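Local coordinates for protein dihydroxyacetone kinase (Citrobacter freundii, PDB 1UN8) that phosphorylates dihydroxyacetone to dihydroxyacetone phosphate, using ATP and a divalent metal ion, magnesium or calcium, at residues A255-M269 against A292-T306. Numbering follows the deposited sequence.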
ATOM      1  N   ALA A 255       1.625 -10.149  20.689  1.00 47.83           N
ATOM      2  CA  ALA A 255       2.204  -9.296  19.667  1.00 45.64           C
ATOM      3  C   ALA A 255       1.135  -9.341  18.559  1.00 44.35           C
ATOM      4  O   ALA A 255       0.683 -10.431  18.210  1.00 42.62           O
ATOM      5  CB  ALA A 255       3.541  -9.819  19.152  1.00 44.98           C
ATOM      6  N   VAL A 256       0.729  -8.212  17.998  1.00 43.59           N
ATOM      7  CA  VAL A 256      -0.284  -8.218  16.950  1.00 42.23           C
ATOM      8  C   VAL A 256       0.218  -7.561  15.675  1.00 41.59           C
ATOM      9  O   VAL A 256       0.761  -6.448  15.700  1.00 38.92           O
ATOM     10  CB  VAL A 256      -1.577  -7.492  17.418  1.00 42.30           C
ATOM     11  CG1 VAL A 256      -2.536  -7.286  16.258  1.00 38.75           C
ATOM     12  CG2 VAL A 256      -2.242  -8.294  18.530  1.00 42.49           C
ATOM     13  N   MET A 257       0.034  -8.264  14.563  1.00 39.73           N
ATOM     14  CA  MET A 257       0.457  -7.747  13.277  1.00 40.41           C
ATOM     15  C   MET A 257      -0.736  -7.275  12.439  1.00 40.72           C
ATOM     16  O   MET A 257      -1.646  -8.052  12.134  1.00 40.89           O
ATOM     17  CB  MET A 257       1.240  -8.814  12.517  1.00 40.36           C
ATOM     18  CG  MET A 257       1.469  -8.484  11.056  1.00 40.56           C
ATOM     19  SD  MET A 257       2.588  -9.646  10.242  1.00 41.08           S
ATOM     20  CE  MET A 257       1.754 -11.204  10.557  1.00 40.06           C
ATOM     21  N   ILE A 258      -0.733  -5.991  12.091  1.00 39.50           N
ATOM     22  CA  ILE A 258      -1.783  -5.392  11.262  1.00 36.51           C
ATOM     23  C   ILE A 258      -1.237  -5.351   9.832  1.00 35.08           C
ATOM     24  O   ILE A 258      -0.392  -4.519   9.496  1.00 34.17           O
ATOM     25  CB  ILE A 258      -2.112  -3.957  11.720  1.00 37.26           C
ATOM     26  CG1 ILE A 258      -2.432  -3.957  13.215  1.00 36.58           C
ATOM     27  CG2 ILE A 258      -3.293  -3.409  10.943  1.00 33.90           C
ATOM     28  CD1 ILE A 258      -1.637  -2.955  14.020  1.00 36.67           C
ATOM     29  N   ASN A 259      -1.738  -6.260   9.011  1.00 34.39           N
ATOM     30  CA  ASN A 259      -1.321  -6.431   7.631  1.00 34.68           C
ATOM     31  C   ASN A 259      -2.309  -5.878   6.599  1.00 35.96           C
ATOM     32  O   ASN A 259      -3.511  -6.136   6.654  1.00 35.72           O
ATOM     33  CB  ASN A 259      -1.091  -7.921   7.372  1.00 33.59           C
ATOM     34  CG  ASN A 259      -0.708  -8.222   5.924  1.00 35.54           C
ATOM     35  OD1 ASN A 259       0.323  -7.757   5.430  1.00 36.38           O
ATOM     36  ND2 ASN A 259      -1.535  -9.017   5.243  1.00 33.09           N
ATOM     37  N   ASN A 260      -1.783  -5.128   5.641  1.00 36.97           N
ATOM     38  CA  ASN A 260      -2.601  -4.548   4.593  1.00 37.41           C
ATOM     39  C   ASN A 260      -2.572  -5.517   3.418  1.00 37.33           C
ATOM     40  O   ASN A 260      -1.498  -5.760   2.857  1.00 36.45           O
ATOM     41  CB  ASN A 260      -2.028  -3.204   4.161  1.00 36.72           C
ATOM     42  CG  ASN A 260      -2.942  -2.477   3.190  1.00 38.19           C
ATOM     43  OD1 ASN A 260      -3.648  -3.104   2.394  1.00 39.25           O
ATOM     44  ND2 ASN A 260      -2.925  -1.151   3.241  1.00 35.67           N
ATOM     45  N   LEU A 261      -3.726  -6.072   3.042  1.00 35.51           N
ATOM     46  CA  LEU A 261      -3.746  -7.022   1.935  1.00 35.37           C
ATOM     47  C   LEU A 261      -3.348  -6.398   0.587  1.00 36.08           C
ATOM     48  O   LEU A 261      -3.130  -7.115  -0.401  1.00 36.26           O
ATOM     49  CB  LEU A 261      -5.112  -7.704   1.829  1.00 35.34           C
ATOM     50  CG  LEU A 261      -5.361  -8.987   2.642  1.00 35.86           C
ATOM     51  CD1 LEU A 261      -4.081  -9.488   3.283  1.00 36.93           C
ATOM     52  CD2 LEU A 261      -6.413  -8.732   3.678  1.00 34.47           C
ATOM     53  N   GLY A 262      -3.265  -5.066   0.543  1.00 35.38           N
ATOM     54  CA  GLY A 262      -2.831  -4.421  -0.679  1.00 34.26           C
ATOM     55  C   GLY A 262      -3.603  -3.241  -1.207  1.00 36.41           C
ATOM     56  O   GLY A 262      -3.025  -2.400  -1.903  1.00 36.71           O
ATOM     57  N   GLY A 263      -4.891  -3.159  -0.887  1.00 36.05           N
ATOM     58  CA  GLY A 263      -5.696  -2.069  -1.396  1.00 34.33           C
ATOM     59  C   GLY A 263      -6.300  -1.101  -0.398  1.00 34.15           C
ATOM     60  O   GLY A 263      -7.070  -0.220  -0.779  1.00 35.07           O
ATOM     61  N   VAL A 264      -5.980  -1.239   0.874  1.00 34.05           N
ATOM     62  CA  VAL A 264      -6.534  -0.312   1.842  1.00 34.42           C
ATOM     63  C   VAL A 264      -5.674   0.945   1.870  1.00 35.91           C
ATOM     64  O   VAL A 264      -4.451   0.870   1.734  1.00 35.06           O
ATOM     65  CB  VAL A 264      -6.568  -0.927   3.231  1.00 32.92           C
ATOM     66  CG1 VAL A 264      -7.152   0.062   4.212  1.00 30.10           C
ATOM     67  CG2 VAL A 264      -7.379  -2.218   3.194  1.00 33.70           C
ATOM     68  N   SER A 265      -6.310   2.103   2.024  1.00 37.11           N
ATOM     69  CA  SER A 265      -5.575   3.365   2.079  1.00 36.63           C
ATOM     70  C   SER A 265      -4.825   3.430   3.411  1.00 36.40           C
ATOM     71  O   SER A 265      -5.253   2.835   4.401  1.00 37.33           O
ATOM     72  CB  SER A 265      -6.535   4.549   1.983  1.00 35.47           C
ATOM     73  OG  SER A 265      -7.383   4.588   3.116  1.00 37.00           O
ATOM     74  N   VAL A 266      -3.716   4.158   3.434  1.00 36.28           N
ATOM     75  CA  VAL A 266      -2.924   4.285   4.651  1.00 34.65           C
ATOM     76  C   VAL A 266      -3.803   4.916   5.728  1.00 36.18           C
ATOM     77  O   VAL A 266      -3.729   4.540   6.903  1.00 36.44           O
ATOM     78  CB  VAL A 266      -1.655   5.143   4.394  1.00 34.37           C
ATOM     79  CG1 VAL A 266      -0.927   5.426   5.694  1.00 33.04           C
ATOM     80  CG2 VAL A 266      -0.725   4.406   3.419  1.00 31.39           C
ATOM     81  N   ALA A 267      -4.647   5.859   5.323  1.00 35.03           N
ATOM     82  CA  ALA A 267      -5.548   6.511   6.265  1.00 35.38           C
ATOM     83  C   ALA A 267      -6.391   5.439   6.948  1.00 36.29           C
ATOM     84  O   ALA A 267      -6.454   5.356   8.176  1.00 34.42           O
ATOM     85  CB  ALA A 267      -6.454   7.507   5.530  1.00 32.91           C
ATOM     86  N   GLU A 268      -7.038   4.612   6.134  1.00 37.53           N
ATOM     87  CA  GLU A 268      -7.876   3.544   6.656  1.00 39.60           C
ATOM     88  C   GLU A 268      -7.095   2.631   7.603  1.00 39.67           C
ATOM     89  O   GLU A 268      -7.588   2.265   8.685  1.00 39.47           O
ATOM     90  CB  GLU A 268      -8.465   2.725   5.502  1.00 39.66           C
ATOM     91  CG  GLU A 268      -9.560   3.438   4.710  1.00 38.83           C
ATOM     92  CD  GLU A 268      -9.955   2.682   3.455  1.00 39.42           C
ATOM     93  OE1 GLU A 268      -9.235   2.782   2.439  1.00 38.18           O
ATOM     94  OE2 GLU A 268     -10.983   1.975   3.486  1.00 39.97           O
ATOM     95  N   MET A 269      -5.877   2.276   7.203  1.00 38.70           N
ATOM     96  CA  MET A 269      -5.040   1.400   8.020  1.00 38.34           C
ATOM     97  C   MET A 269      -4.783   2.009   9.392  1.00 39.08           C
ATOM     98  O   MET A 269      -4.683   1.284  10.376  1.00 39.75           O
ATOM     99  CB  MET A 269      -3.719   1.124   7.315  1.00 37.67           C
ATOM    100  CG  MET A 269      -3.856   0.208   6.112  1.00 39.60           C
ATOM    101  SD  MET A 269      -4.197  -1.512   6.541  1.00 43.22           S
ATOM    102  CE  MET A 269      -5.907  -1.471   6.689  1.00 45.91           C
ATOM    103  N   ALA A 292       1.204  -2.325   7.828  1.00 37.03           N
ATOM    104  CA  ALA A 292       2.101  -2.375   6.686  1.00 36.64           C
ATOM    105  C   ALA A 292       1.654  -3.481   5.730  1.00 37.69           C
ATOM    106  O   ALA A 292       0.931  -4.403   6.122  1.00 35.59           O
ATOM    107  CB  ALA A 292       3.530  -2.642   7.152  1.00 34.46           C
ATOM    108  N   SER A 293       2.080  -3.378   4.476  1.00 37.46           N
ATOM    109  CA  SER A 293       1.760  -4.390   3.485  1.00 38.32           C
ATOM    110  C   SER A 293       2.854  -5.433   3.621  1.00 39.39           C
ATOM    111  O   SER A 293       3.951  -5.237   3.120  1.00 41.28           O
ATOM    112  CB  SER A 293       1.768  -3.785   2.080  1.00 38.50           C
ATOM    113  OG  SER A 293       0.766  -2.784   1.950  1.00 38.07           O
ATOM    114  N   LEU A 294       2.556  -6.533   4.312  1.00 40.33           N
ATOM    115  CA  LEU A 294       3.538  -7.592   4.555  1.00 38.41           C
ATOM    116  C   LEU A 294       3.291  -8.879   3.767  1.00 39.03           C
ATOM    117  O   LEU A 294       4.214  -9.423   3.156  1.00 39.48           O
ATOM    118  CB  LEU A 294       3.587  -7.875   6.051  1.00 37.83           C
ATOM    119  CG  LEU A 294       3.972  -6.623   6.843  1.00 37.60           C
ATOM    120  CD1 LEU A 294       3.822  -6.865   8.328  1.00 37.60           C
ATOM    121  CD2 LEU A 294       5.399  -6.245   6.494  1.00 38.13           C
ATOM    122  N   VAL A 295       2.061  -9.377   3.798  1.00 37.34           N
ATOM    123  CA  VAL A 295       1.695 -10.577   3.049  1.00 35.51           C
ATOM    124  C   VAL A 295       0.416 -10.134   2.339  1.00 36.58           C
ATOM    125  O   VAL A 295      -0.664 -10.081   2.946  1.00 35.78           O
ATOM    126  CB  VAL A 295       1.398 -11.776   3.984  1.00 35.74           C
ATOM    127  CG1 VAL A 295       0.950 -12.967   3.168  1.00 35.96           C
ATOM    128  CG2 VAL A 295       2.641 -12.145   4.784  1.00 34.66           C
ATOM    129  N   THR A 296       0.546  -9.800   1.059  1.00 34.55           N
ATOM    130  CA  THR A 296      -0.581  -9.291   0.297  1.00 33.93           C
ATOM    131  C   THR A 296      -1.291 -10.260  -0.607  1.00 34.82           C
ATOM    132  O   THR A 296      -0.924 -11.421  -0.711  1.00 36.01           O
ATOM    133  CB  THR A 296      -0.162  -8.107  -0.581  1.00 33.62           C
ATOM    134  OG1 THR A 296       0.784  -8.561  -1.556  1.00 31.59           O
ATOM    135  CG2 THR A 296       0.451  -6.997   0.269  1.00 32.12           C
ATOM    136  N   ALA A 297      -2.328  -9.741  -1.258  1.00 36.18           N
ATOM    137  CA  ALA A 297      -3.160 -10.469  -2.218  1.00 34.41           C
ATOM    138  C   ALA A 297      -3.306  -9.443  -3.341  1.00 33.54           C
ATOM    139  O   ALA A 297      -4.395  -8.929  -3.617  1.00 34.40           O
ATOM    140  CB  ALA A 297      -4.523 -10.795  -1.600  1.00 32.73           C
ATOM    141  N   LEU A 298      -2.176  -9.137  -3.964  1.00 32.88           N
ATOM    142  CA  LEU A 298      -2.120  -8.134  -5.005  1.00 32.81           C
ATOM    143  C   LEU A 298      -2.718  -6.849  -4.420  1.00 34.44           C
ATOM    144  O   LEU A 298      -2.284  -6.412  -3.354  1.00 33.84           O
ATOM    145  CB  LEU A 298      -2.875  -8.613  -6.244  1.00 32.33           C
ATOM    146  CG  LEU A 298      -2.139  -9.772  -6.929  1.00 31.35           C
ATOM    147  CD1 LEU A 298      -2.931 -10.320  -8.099  1.00 30.26           C
ATOM    148  CD2 LEU A 298      -0.792  -9.274  -7.395  1.00 30.97           C
ATOM    149  N   ASP A 299      -3.715  -6.257  -5.077  1.00 34.98           N
ATOM    150  CA  ASP A 299      -4.302  -5.025  -4.560  1.00 36.11           C
ATOM    151  C   ASP A 299      -5.604  -5.201  -3.771  1.00 36.97           C
ATOM    152  O   ASP A 299      -6.386  -4.257  -3.623  1.00 36.46           O
ATOM    153  CB  ASP A 299      -4.516  -4.037  -5.705  1.00 38.55           C
ATOM    154  CG  ASP A 299      -5.562  -4.502  -6.695  1.00 39.10           C
ATOM    155  OD1 ASP A 299      -5.959  -5.680  -6.649  1.00 40.60           O
ATOM    156  OD2 ASP A 299      -5.982  -3.682  -7.533  1.00 40.04           O
ATOM    157  N   MET A 300      -5.821  -6.402  -3.246  1.00 37.52           N
ATOM    158  CA  MET A 300      -7.020  -6.696  -2.467  1.00 37.76           C
ATOM    159  C   MET A 300      -7.298  -5.641  -1.399  1.00 37.89           C
ATOM    160  O   MET A 300      -6.450  -5.374  -0.549  1.00 38.38           O
ATOM    161  CB  MET A 300      -6.876  -8.063  -1.797  1.00 38.82           C
ATOM    162  CG  MET A 300      -8.102  -8.525  -1.027  1.00 39.07           C
ATOM    163  SD  MET A 300      -8.078 -10.316  -0.808  1.00 39.32           S
ATOM    164  CE  MET A 300      -7.966 -10.380   0.945  1.00 42.08           C
ATOM    165  N   LYS A 301      -8.489  -5.053  -1.425  1.00 37.63           N
ATOM    166  CA  LYS A 301      -8.805  -4.054  -0.427  1.00 37.69           C
ATOM    167  C   LYS A 301      -9.332  -4.675   0.859  1.00 38.08           C
ATOM    168  O   LYS A 301     -10.530  -4.645   1.135  1.00 39.45           O
ATOM    169  CB  LYS A 301      -9.804  -3.028  -0.964  1.00 38.04           C
ATOM    170  CG  LYS A 301     -10.107  -1.927   0.048  1.00 40.36           C
ATOM    171  CD  LYS A 301     -10.490  -0.595  -0.580  1.00 39.74           C
ATOM    172  CE  LYS A 301     -10.462   0.495   0.502  1.00 41.86           C
ATOM    173  NZ  LYS A 301     -10.712   1.880  -0.001  1.00 41.31           N
ATOM    174  N   GLY A 302      -8.413  -5.234   1.643  1.00 38.20           N
ATOM    175  CA  GLY A 302      -8.760  -5.847   2.916  1.00 37.11           C
ATOM    176  C   GLY A 302      -7.530  -5.821   3.811  1.00 38.46           C
ATOM    177  O   GLY A 302      -6.448  -5.411   3.370  1.00 39.27           O
ATOM    178  N   PHE A 303      -7.667  -6.249   5.061  1.00 37.32           N
ATOM    179  CA  PHE A 303      -6.526  -6.271   5.971  1.00 36.14           C
ATOM    180  C   PHE A 303      -6.638  -7.505   6.837  1.00 35.94           C
ATOM    181  O   PHE A 303      -7.696  -8.124   6.890  1.00 37.77           O
ATOM    182  CB  PHE A 303      -6.505  -5.006   6.845  1.00 35.58           C
ATOM    183  CG  PHE A 303      -7.649  -4.914   7.822  1.00 37.26           C
ATOM    184  CD1 PHE A 303      -7.564  -5.522   9.082  1.00 37.48           C
ATOM    185  CD2 PHE A 303      -8.823  -4.236   7.481  1.00 35.67           C
ATOM    186  CE1 PHE A 303      -8.631  -5.459   9.987  1.00 35.70           C
ATOM    187  CE2 PHE A 303      -9.901  -4.165   8.377  1.00 34.91           C
ATOM    188  CZ  PHE A 303      -9.805  -4.777   9.630  1.00 36.45           C
ATOM    189  N   SER A 304      -5.549  -7.892   7.493  1.00 36.01           N
ATOM    190  CA  SER A 304      -5.606  -9.048   8.378  1.00 36.07           C
ATOM    191  C   SER A 304      -5.005  -8.700   9.719  1.00 36.88           C
ATOM    192  O   SER A 304      -4.176  -7.800   9.822  1.00 35.40           O
ATOM    193  CB  SER A 304      -4.911 -10.250   7.736  1.00 36.42           C
ATOM    194  OG  SER A 304      -3.533  -9.992   7.530  1.00 37.66           O
ATOM    195  N   LEU A 305      -5.464  -9.395  10.750  1.00 36.82           N
ATOM    196  CA  LEU A 305      -4.961  -9.204  12.091  1.00 38.23           C
ATOM    197  C   LEU A 305      -4.401 -10.534  12.565  1.00 39.12           C
ATOM    198  O   LEU A 305      -5.116 -11.540  12.588  1.00 38.08           O
ATOM    199  CB  LEU A 305      -6.079  -8.764  13.023  1.00 38.11           C
ATOM    200  CG  LEU A 305      -6.606  -7.359  12.789  1.00 39.84           C
ATOM    201  CD1 LEU A 305      -7.827  -7.115  13.664  1.00 38.30           C
ATOM    202  CD2 LEU A 305      -5.505  -6.355  13.084  1.00 37.30           C
ATOM    203  N   THR A 306      -3.115 -10.540  12.911  1.00 40.16           N
ATOM    204  CA  THR A 306      -2.464 -11.751  13.407  1.00 40.78           C
ATOM    205  C   THR A 306      -1.984 -11.575  14.844  1.00 42.21           C
ATOM    206  O   THR A 306      -1.256 -10.630  15.155  1.00 43.20           O
ATOM    207  CB  THR A 306      -1.247 -12.144  12.574  1.00 38.40           C
ATOM    208  OG1 THR A 306      -1.647 -12.437  11.238  1.00 38.01           O
ATOM    209  CG2 THR A 306      -0.597 -13.372  13.169  1.00 39.89           C
TER
HETATM  210  O   HOH W   1      -2.001 -10.017   9.846  1.00 41.35           O
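N259 ties the 294-295 loop and strand 301-306 together through its side-chain amide. N259 OD1 accepts two backbone N-H groups: L294 N at 2.8 Å, nearly in line with the CG-OD1 bond, and V295 N from above the amide plane. N259 ND2 donates to V295 O at 2.7 Å and to S304 OG, both near the amide plane. These four bonds fix the rotation of the amide. CG lies anti to the backbone N (chi1 177°), which carries the amide across to the 294-295 loop.

Backbone bonds pair strand 255-260 with strand 301-306 in antiparallel fashion. M257 pairs with T306 and N259 with S304, each through two bonds. A292 lies along the other edge of strand 255-260, in parallel; its O accepts from N260 N. Beyond the strand, A297 N donates to L261 O at 2.9 Å. A water links M257 O, S304 OG and T306 OG1; T306 OG1 is also hydrogen-bonded to S188 OG.

N260 shapes the following turn within its own segment. OD1 accepts from G262 N in an Asx turn, and ND2 donates to V264 O.

The salt bridge runs from K301 NZ to E268 OE1, 3.0 Å. The same oxygen accepts from S265 N and S265 OG, and S265 and E268 form a capping box. Across the dimer interface, K301 NZ also forms a salt bridge with D299 of the second subunit, and E268 OE2 accepts from F5 N of that subunit.

The M257 sulfur meets L294 CD1 at 3.6 Å, and M269 CE touches F303 CB. L261 CG lies against M300 CE, the two side chains side by side.

L298 lies near the substrate-binding residue G60, and V295 near K109. Strand 254-260 runs between strands 301-309 and 285-292 in a mixed sheet. Helix 155-167 packs on M257 and T306, helix 266-277 on I258 and F303.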